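HTPA Reductase (Selaginella moellendorffii, PDB 5U5N) probably reduces 4-hydroxy-tetrahydrodipicolinate to tetrahydrodipicolinate with NADH or NADPH, a step of lysine biosynthesis by the diaminopimelate pathway. Local coordinates at residues A[175-180]-A[185-190]; A[219-224]-A[228-233]. All coordinates share one frame; numbering follows the deposited sequence.

Interaction 1 of 2, residues A[175-180]-A[185-190]; sequences AVISSL and LDFKDE
Leu185 meets the helix first, through both backbone and side chain. Its N-H donates to Leu180 O at 3.1 Å, tying the chain that leaves the helix back to the helix's last turn. Its CB is directed toward the helix, and CD1 packs on Leu180 CD2 at 3.9 Å, the two leucines crossing obliquely. Phe187 is next to turn inward. With CG anti to the backbone N (chi1 -176°), its ring reaches toward Ile177, whose CG2 lies 4.0 Å from CD1 of the ring; the two side chains cross at about a right angle. Asp189, where a 3-10 turn starts, brings its carboxylate up to the same methyl, OD1 standing 4.0 Å from Ile177 CG2. That oxygen finds its charged mate in Arg181, which also binds Phe187 O and so clasps the loop from the helix side. Helix 171-182 packs by Val176, Ser179 and Leu180 on helix 131-146, while Leu180, Leu185 and Phe187 rest on Leu156 of strand 155-162; Leu180 and Leu185 also reach Ile222 of strand 215-223.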
ATOM      1  N   ALA A 175      -7.460  12.545   1.228  1.00 36.11           N
ATOM      2  CA  ALA A 175      -6.674  12.149   0.064  1.00 37.37           C
ATOM      3  C   ALA A 175      -6.750  10.618  -0.152  1.00 36.30           C
ATOM      4  O   ALA A 175      -6.843  10.143  -1.287  1.00 37.06           O
ATOM      5  CB  ALA A 175      -5.233  12.601   0.205  1.00 39.71           C
ATOM      6  N   VAL A 176      -6.744   9.859   0.928  1.00 35.28           N
ATOM      7  CA  VAL A 176      -6.854   8.400   0.808  1.00 35.19           C
ATOM      8  C   VAL A 176      -8.269   8.026   0.312  1.00 34.23           C
ATOM      9  O   VAL A 176      -8.393   7.231  -0.627  1.00 34.75           O
ATOM     10  CB  VAL A 176      -6.462   7.678   2.118  1.00 35.58           C
ATOM     11  CG1 VAL A 176      -6.783   6.176   2.045  1.00 36.06           C
ATOM     12  CG2 VAL A 176      -4.985   7.892   2.416  1.00 37.42           C
ATOM     13  N   ILE A 177      -9.310   8.628   0.891  1.00 33.66           N
ATOM     14  CA  ILE A 177     -10.700   8.422   0.433  1.00 33.67           C
ATOM     15  C   ILE A 177     -10.826   8.728  -1.048  1.00 34.12           C
ATOM     16  O   ILE A 177     -11.422   7.968  -1.791  1.00 34.23           O
ATOM     17  CB  ILE A 177     -11.697   9.243   1.244  1.00 34.57           C
ATOM     18  CG1 ILE A 177     -11.820   8.667   2.651  1.00 35.31           C
ATOM     19  CG2 ILE A 177     -13.065   9.237   0.596  1.00 35.95           C
ATOM     20  CD1 ILE A 177     -12.135   9.703   3.704  1.00 36.84           C
ATOM     21  N   SER A 178     -10.221   9.819  -1.487  1.00 34.80           N
ATOM     22  CA  SER A 178     -10.219  10.122  -2.909  1.00 36.46           C
ATOM     23  C   SER A 178      -9.637   8.992  -3.808  1.00 36.61           C
ATOM     24  O   SER A 178     -10.075   8.778  -4.941  1.00 38.13           O
ATOM     25  CB  SER A 178      -9.465  11.411  -3.154  1.00 38.56           C
ATOM     26  OG  SER A 178      -9.032  11.428  -4.493  1.00 41.26           O
ATOM     27  N   SER A 179      -8.591   8.342  -3.336  1.00 35.98           N
ATOM     28  CA  SER A 179      -8.014   7.199  -4.044  1.00 37.07           C
ATOM     29  C   SER A 179      -8.985   6.031  -3.981  1.00 35.56           C
ATOM     30  O   SER A 179      -9.221   5.393  -4.986  1.00 36.96           O
ATOM     31  CB  SER A 179      -6.638   6.812  -3.474  1.00 38.30           C
ATOM     32  OG  SER A 179      -5.735   7.836  -3.827  1.00 40.63           O
ATOM     33  N   LEU A 180      -9.565   5.795  -2.819  1.00 33.67           N
ATOM     34  CA  LEU A 180     -10.511   4.712  -2.608  1.00 33.65           C
ATOM     35  C   LEU A 180     -11.750   4.810  -3.510  1.00 34.29           C
ATOM     36  O   LEU A 180     -12.282   3.771  -3.933  1.00 34.99           O
ATOM     37  CB  LEU A 180     -10.895   4.600  -1.140  1.00 33.22           C
ATOM     38  CG  LEU A 180      -9.753   4.090  -0.236  1.00 34.03           C
ATOM     39  CD1 LEU A 180     -10.065   4.296   1.252  1.00 34.26           C
ATOM     40  CD2 LEU A 180      -9.443   2.602  -0.533  1.00 35.82           C
ATOM     41  N   LEU A 185     -15.042   2.594  -4.628  1.00 38.19           N
ATOM     42  CA  LEU A 185     -15.809   2.768  -3.392  1.00 38.75           C
ATOM     43  C   LEU A 185     -16.639   4.062  -3.484  1.00 39.67           C
ATOM     44  O   LEU A 185     -16.235   5.035  -4.108  1.00 38.66           O
ATOM     45  CB  LEU A 185     -14.889   2.711  -2.185  1.00 37.46           C
ATOM     46  CG  LEU A 185     -14.295   1.263  -2.092  1.00 38.39           C
ATOM     47  CD1 LEU A 185     -12.801   1.182  -1.906  1.00 37.38           C
ATOM     48  CD2 LEU A 185     -15.035   0.426  -1.060  1.00 41.17           C
ATOM     49  N   ASP A 186     -17.832   3.998  -2.927  1.00 50.14           N
ATOM     50  CA  ASP A 186     -18.852   5.044  -3.092  1.00 52.42           C
ATOM     51  C   ASP A 186     -19.050   5.440  -1.656  1.00 51.89           C
ATOM     52  O   ASP A 186     -19.504   4.642  -0.846  1.00 51.33           O
ATOM     53  CB  ASP A 186     -20.138   4.483  -3.764  1.00 54.80           C
ATOM     54  CG  ASP A 186     -19.844   3.875  -5.182  1.00 55.63           C
ATOM     55  OD1 ASP A 186     -19.189   4.603  -5.944  1.00 55.82           O
ATOM     56  OD2 ASP A 186     -20.120   2.660  -5.494  1.00 56.15           O
ATOM     57  N   PHE A 187     -18.650   6.660  -1.310  1.00 51.78           N
ATOM     58  CA  PHE A 187     -18.453   7.022   0.100  1.00 51.23           C
ATOM     59  C   PHE A 187     -18.292   8.531   0.141  1.00 52.36           C
ATOM     60  O   PHE A 187     -17.392   9.066  -0.498  1.00 51.65           O
ATOM     61  CB  PHE A 187     -17.199   6.317   0.630  1.00 48.48           C
ATOM     62  CG  PHE A 187     -16.917   6.519   2.089  1.00 47.54           C
ATOM     63  CD1 PHE A 187     -16.121   7.586   2.523  1.00 46.90           C
ATOM     64  CD2 PHE A 187     -17.393   5.631   3.036  1.00 47.45           C
ATOM     65  CE1 PHE A 187     -15.806   7.737   3.875  1.00 46.20           C
ATOM     66  CE2 PHE A 187     -17.102   5.796   4.387  1.00 46.93           C
ATOM     67  CZ  PHE A 187     -16.284   6.834   4.811  1.00 46.23           C
ATOM     68  N   LYS A 188     -19.172   9.203   0.866  1.00 54.54           N
ATOM     69  CA  LYS A 188     -19.071  10.653   1.060  1.00 55.96           C
ATOM     70  C   LYS A 188     -18.126  10.974   2.212  1.00 54.09           C
ATOM     71  O   LYS A 188     -18.045  10.229   3.182  1.00 52.78           O
ATOM     72  CB  LYS A 188     -20.442  11.250   1.383  1.00 59.36           C
ATOM     73  CG  LYS A 188     -21.543  10.973   0.378  1.00 61.99           C
ATOM     74  CD  LYS A 188     -22.908  11.266   1.010  1.00 65.26           C
ATOM     75  CE  LYS A 188     -23.354  10.091   1.910  1.00 65.17           C
ATOM     76  NZ  LYS A 188     -24.285  10.526   2.996  1.00 67.69           N
ATOM     77  N   ASP A 189     -17.482  12.137   2.125  1.00 54.50           N
ATOM     78  CA  ASP A 189     -16.592  12.639   3.181  1.00 53.09           C
ATOM     79  C   ASP A 189     -17.258  12.671   4.555  1.00 54.22           C
ATOM     80  O   ASP A 189     -16.630  12.336   5.539  1.00 53.21           O
ATOM     81  CB  ASP A 189     -16.059  14.020   2.798  1.00 53.58           C
ATOM     82  CG  ASP A 189     -15.095  13.974   1.609  1.00 52.34           C
ATOM     83  OD1 ASP A 189     -14.440  12.925   1.400  1.00 50.57           O
ATOM     84  OD2 ASP A 189     -14.982  14.984   0.880  1.00 53.43           O
ATOM     85  N   GLU A 190     -18.538  12.997   4.600  1.00 56.68           N
ATOM     86  CA  GLU A 190     -19.304  13.076   5.856  1.00 58.39           C
ATOM     87  C   GLU A 190     -19.406  11.743   6.613  1.00 57.06           C
ATOM     88  O   GLU A 190     -19.546  11.719   7.846  1.00 57.95           O
ATOM     89  CB  GLU A 190     -20.717  13.728   5.682  1.00 62.09           C
ATOM     90  CG  GLU A 190     -21.362  13.979   4.277  1.00 63.81           C
ATOM     91  CD  GLU A 190     -20.782  15.180   3.478  1.00 64.25           C
ATOM     92  OE1 GLU A 190     -19.850  14.897   2.690  1.00 62.08           O
ATOM     93  OE2 GLU A 190     -21.213  16.400   3.616  1.00 66.72           O
TER

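Interaction 2 of 2, residues A[219-224]-A[228-233]; sequences TYKIIS and TVFFEF
Lys221 and Glu232 leave a non-hydrogen-bonded pair of this antiparallel beta hairpin side by side, pointing the same way. Along Lys221, CB lies 4.0 Å from Phe230 CE1; CD touches that same atom at 3.9 Å, at the ring edge and near its plane; CE and then NZ approach Glu232 OE2, NZ making a long salt bridge of 3.8 Å. Ile223 CG1 meets another point of the Phe230 edge, CD1, at 3.7 Å. Phe230 CG stands anti to its backbone N (chi1 176°), which swings the ring across toward the partner strand, so that one edge of it lies against both neighbours. On the other face, Ile222 CD1 reaches diagonally to Phe233 CE2 at 3.8 Å, and Ile222 and Phe231 pack through their CB atoms. Paired backbone bonds join Tyr220 to Phe233 and Ile222 to Phe231, the straightest being Phe231 N to Ile222 O (175°). At the turn, Ser224 N donates to Val229 O, and Val229 N answers to Ser224 OG at 3.0 Å, a side chain standing in for a main-chain carbonyl. Asp226 OD1 also bonds this hydroxyl and that of Thr228. Replacing Ser224 with an alanine would probably leave Val229 N without this acceptor and Asp226 with one grip fewer on the turn. Strand 215-223 is bonded on its other side to strand 155-162, and the face of Tyr220 and Ile222 is covered by helix 171-182. Beyond strand 229-238 the sheet continues antiparallel into the second subunit, and Thr228 OG1 of this chain bonds Ser241 OG of that subunit.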
ATOM      1  N   THR A 219      -8.079   4.537  10.437  1.00 34.50           N
ATOM      2  CA  THR A 219      -8.461   3.162  10.132  1.00 34.62           C
ATOM      3  C   THR A 219      -9.388   3.185   8.916  1.00 34.88           C
ATOM      4  O   THR A 219     -10.419   3.883   8.930  1.00 35.88           O
ATOM      5  CB  THR A 219      -9.235   2.519  11.299  1.00 35.97           C
ATOM      6  OG1 THR A 219      -8.409   2.474  12.466  1.00 36.24           O
ATOM      7  CG2 THR A 219      -9.653   1.076  10.959  1.00 36.02           C
ATOM      8  N   TYR A 220      -9.032   2.433   7.878  1.00 34.15           N
ATOM      9  CA  TYR A 220      -9.828   2.264   6.675  1.00 34.67           C
ATOM     10  C   TYR A 220     -10.204   0.773   6.575  1.00 34.97           C
ATOM     11  O   TYR A 220      -9.304  -0.099   6.590  1.00 34.42           O
ATOM     12  CB  TYR A 220      -9.034   2.676   5.436  1.00 34.05           C
ATOM     13  CG  TYR A 220      -8.319   4.004   5.545  1.00 33.85           C
ATOM     14  CD1 TYR A 220      -7.082   4.113   6.166  1.00 33.01           C
ATOM     15  CD2 TYR A 220      -8.892   5.171   5.026  1.00 34.72           C
ATOM     16  CE1 TYR A 220      -6.436   5.344   6.273  1.00 32.85           C
ATOM     17  CE2 TYR A 220      -8.247   6.409   5.137  1.00 34.45           C
ATOM     18  CZ  TYR A 220      -7.028   6.474   5.755  1.00 33.49           C
ATOM     19  OH  TYR A 220      -6.400   7.676   5.860  1.00 33.68           O
ATOM     20  N   LYS A 221     -11.502   0.476   6.527  1.00 36.07           N
ATOM     21  CA  LYS A 221     -11.954  -0.905   6.367  1.00 36.66           C
ATOM     22  C   LYS A 221     -12.741  -1.057   5.082  1.00 37.13           C
ATOM     23  O   LYS A 221     -13.634  -0.268   4.801  1.00 37.83           O
ATOM     24  CB  LYS A 221     -12.838  -1.349   7.506  1.00 38.01           C
ATOM     25  CG  LYS A 221     -12.382  -0.896   8.859  1.00 38.18           C
ATOM     26  CD  LYS A 221     -13.273  -1.531   9.911  1.00 39.82           C
ATOM     27  CE  LYS A 221     -12.989  -1.010  11.318  1.00 40.52           C
ATOM     28  NZ  LYS A 221     -13.218  -2.142  12.292  1.00 41.57           N
ATOM     29  N   ILE A 222     -12.413  -2.101   4.332  1.00 36.75           N
ATOM     30  CA  ILE A 222     -12.981  -2.356   3.022  1.00 37.45           C
ATOM     31  C   ILE A 222     -13.484  -3.808   3.009  1.00 37.98           C
ATOM     32  O   ILE A 222     -12.683  -4.745   3.187  1.00 37.21           O
ATOM     33  CB  ILE A 222     -11.942  -2.140   1.901  1.00 36.99           C
ATOM     34  CG1 ILE A 222     -11.089  -0.885   2.122  1.00 36.13           C
ATOM     35  CG2 ILE A 222     -12.636  -2.002   0.565  1.00 38.40           C
ATOM     36  CD1 ILE A 222      -9.994  -0.692   1.083  1.00 35.66           C
ATOM     37  N   ILE A 223     -14.796  -3.985   2.805  1.00 39.13           N
ATOM     38  CA  ILE A 223     -15.457  -5.271   2.953  1.00 39.83           C
ATOM     39  C   ILE A 223     -16.232  -5.638   1.675  1.00 40.92           C
ATOM     40  O   ILE A 223     -16.932  -4.806   1.114  1.00 41.63           O
ATOM     41  CB  ILE A 223     -16.433  -5.252   4.150  1.00 40.66           C
ATOM     42  CG1 ILE A 223     -15.716  -4.877   5.440  1.00 39.82           C
ATOM     43  CG2 ILE A 223     -17.101  -6.627   4.338  1.00 41.48           C
ATOM     44  CD1 ILE A 223     -16.657  -4.295   6.487  1.00 40.94           C
ATOM     45  N   SER A 224     -16.103  -6.894   1.236  1.00 40.99           N
ATOM     46  CA  SER A 224     -16.789  -7.368   0.019  1.00 42.41           C
ATOM     47  C   SER A 224     -18.315  -7.425   0.190  1.00 43.87           C
ATOM     48  O   SER A 224     -18.788  -7.524   1.321  1.00 43.61           O
ATOM     49  CB  SER A 224     -16.302  -8.763  -0.353  1.00 42.65           C
ATOM     50  OG  SER A 224     -16.581  -9.655   0.716  1.00 42.51           O
ATOM     51  N   THR A 228     -17.293 -11.714   3.111  1.00 43.99           N
ATOM     52  CA  THR A 228     -16.228 -12.694   3.334  1.00 43.42           C
ATOM     53  C   THR A 228     -14.798 -12.164   3.134  1.00 42.05           C
ATOM     54  O   THR A 228     -13.848 -12.853   3.504  1.00 41.50           O
ATOM     55  CB  THR A 228     -16.387 -13.927   2.426  1.00 44.74           C
ATOM     56  OG1 THR A 228     -16.231 -13.551   1.049  1.00 45.23           O
ATOM     57  CG2 THR A 228     -17.739 -14.604   2.641  1.00 46.16           C
ATOM     58  N   VAL A 229     -14.635 -10.973   2.539  1.00 41.55           N
ATOM     59  CA  VAL A 229     -13.308 -10.358   2.361  1.00 40.33           C
ATOM     60  C   VAL A 229     -13.246  -9.053   3.135  1.00 39.39           C
ATOM     61  O   VAL A 229     -14.068  -8.181   2.907  1.00 39.56           O
ATOM     62  CB  VAL A 229     -12.984 -10.080   0.877  1.00 40.73           C
ATOM     63  CG1 VAL A 229     -11.543  -9.589   0.714  1.00 39.68           C
ATOM     64  CG2 VAL A 229     -13.233 -11.323   0.029  1.00 42.19           C
ATOM     65  N   PHE A 230     -12.252  -8.952   4.027  1.00 38.54           N
ATOM     66  CA  PHE A 230     -12.033  -7.798   4.890  1.00 37.85           C
ATOM     67  C   PHE A 230     -10.588  -7.316   4.691  1.00 36.91           C
ATOM     68  O   PHE A 230      -9.630  -8.090   4.913  1.00 36.44           O
ATOM     69  CB  PHE A 230     -12.293  -8.211   6.342  1.00 38.12           C
ATOM     70  CG  PHE A 230     -12.018  -7.125   7.369  1.00 37.59           C
ATOM     71  CD1 PHE A 230     -12.947  -6.151   7.622  1.00 38.08           C
ATOM     72  CD2 PHE A 230     -10.844  -7.139   8.119  1.00 36.94           C
ATOM     73  CE1 PHE A 230     -12.710  -5.165   8.595  1.00 37.97           C
ATOM     74  CE2 PHE A 230     -10.583  -6.171   9.090  1.00 36.74           C
ATOM     75  CZ  PHE A 230     -11.519  -5.178   9.326  1.00 37.27           C
ATOM     76  N   PHE A 231     -10.445  -6.061   4.257  1.00 36.57           N
ATOM     77  CA  PHE A 231      -9.169  -5.344   4.233  1.00 35.90           C
ATOM     78  C   PHE A 231      -9.205  -4.248   5.281  1.00 35.56           C
ATOM     79  O   PHE A 231     -10.210  -3.545   5.428  1.00 35.95           O
ATOM     80  CB  PHE A 231      -8.906  -4.664   2.898  1.00 35.97           C
ATOM     81  CG  PHE A 231      -8.532  -5.597   1.793  1.00 36.71           C
ATOM     82  CD1 PHE A 231      -9.509  -6.272   1.069  1.00 37.94           C
ATOM     83  CD2 PHE A 231      -7.204  -5.732   1.408  1.00 36.47           C
ATOM     84  CE1 PHE A 231      -9.172  -7.106   0.028  1.00 38.98           C
ATOM     85  CE2 PHE A 231      -6.870  -6.591   0.355  1.00 37.58           C
ATOM     86  CZ  PHE A 231      -7.850  -7.276  -0.320  1.00 38.73           C
ATOM     87  N   GLU A 232      -8.110  -4.109   6.005  1.00 35.26           N
ATOM     88  CA  GLU A 232      -7.991  -3.052   6.983  1.00 35.36           C
ATOM     89  C   GLU A 232      -6.596  -2.422   6.873  1.00 34.47           C
ATOM     90  O   GLU A 232      -5.593  -3.143   6.859  1.00 33.90           O
ATOM     91  CB  GLU A 232      -8.301  -3.571   8.375  1.00 36.32           C
ATOM     92  CG  GLU A 232      -8.256  -2.488   9.467  1.00 37.01           C
ATOM     93  CD  GLU A 232      -8.485  -3.045  10.853  1.00 38.47           C
ATOM     94  OE1 GLU A 232      -7.586  -3.762  11.377  1.00 39.22           O
ATOM     95  OE2 GLU A 232      -9.605  -2.837  11.373  1.00 39.95           O
ATOM     96  N   PHE A 233      -6.557  -1.085   6.778  1.00 34.14           N
ATOM     97  CA  PHE A 233      -5.317  -0.343   6.768  1.00 33.38           C
ATOM     98  C   PHE A 233      -5.377   0.696   7.881  1.00 33.11           C
ATOM     99  O   PHE A 233      -6.390   1.388   8.023  1.00 33.24           O
ATOM    100  CB  PHE A 233      -5.049   0.383   5.451  1.00 33.77           C
ATOM    101  CG  PHE A 233      -5.242  -0.443   4.245  1.00 34.97           C
ATOM    102  CD1 PHE A 233      -4.576  -1.642   4.074  1.00 35.53           C
ATOM    103  CD2 PHE A 233      -6.090  -0.018   3.248  1.00 36.07           C
ATOM    104  CE1 PHE A 233      -4.807  -2.425   2.959  1.00 36.58           C
ATOM    105  CE2 PHE A 233      -6.333  -0.797   2.137  1.00 36.94           C
ATOM    106  CZ  PHE A 233      -5.689  -1.996   1.982  1.00 37.20           C
TER

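In the fold
Both contacts belong to the C-terminal family region but occupy different layers. Interaction 1, mostly buried with Asp189 at its partly exposed margin, joins a helix to the following loop by one backbone bond and a few aliphatic and aromatic touches. Interaction 2 joins two strands through a regular series of backbone bonds; its face of Tyr220, Ile222 and Phe233 is buried, while Lys221, Ile223 and Phe230 on the other are partly exposed. The layers meet where Leu180 CD2 lies 3.7 Å from Ile222 CD1: Tyr220 and Ile222 form a floor under Val176, Leu180 and Leu185. No other chain touches interaction 1, whereas 228-233 borders the second subunit and carries the sheet across the dimer.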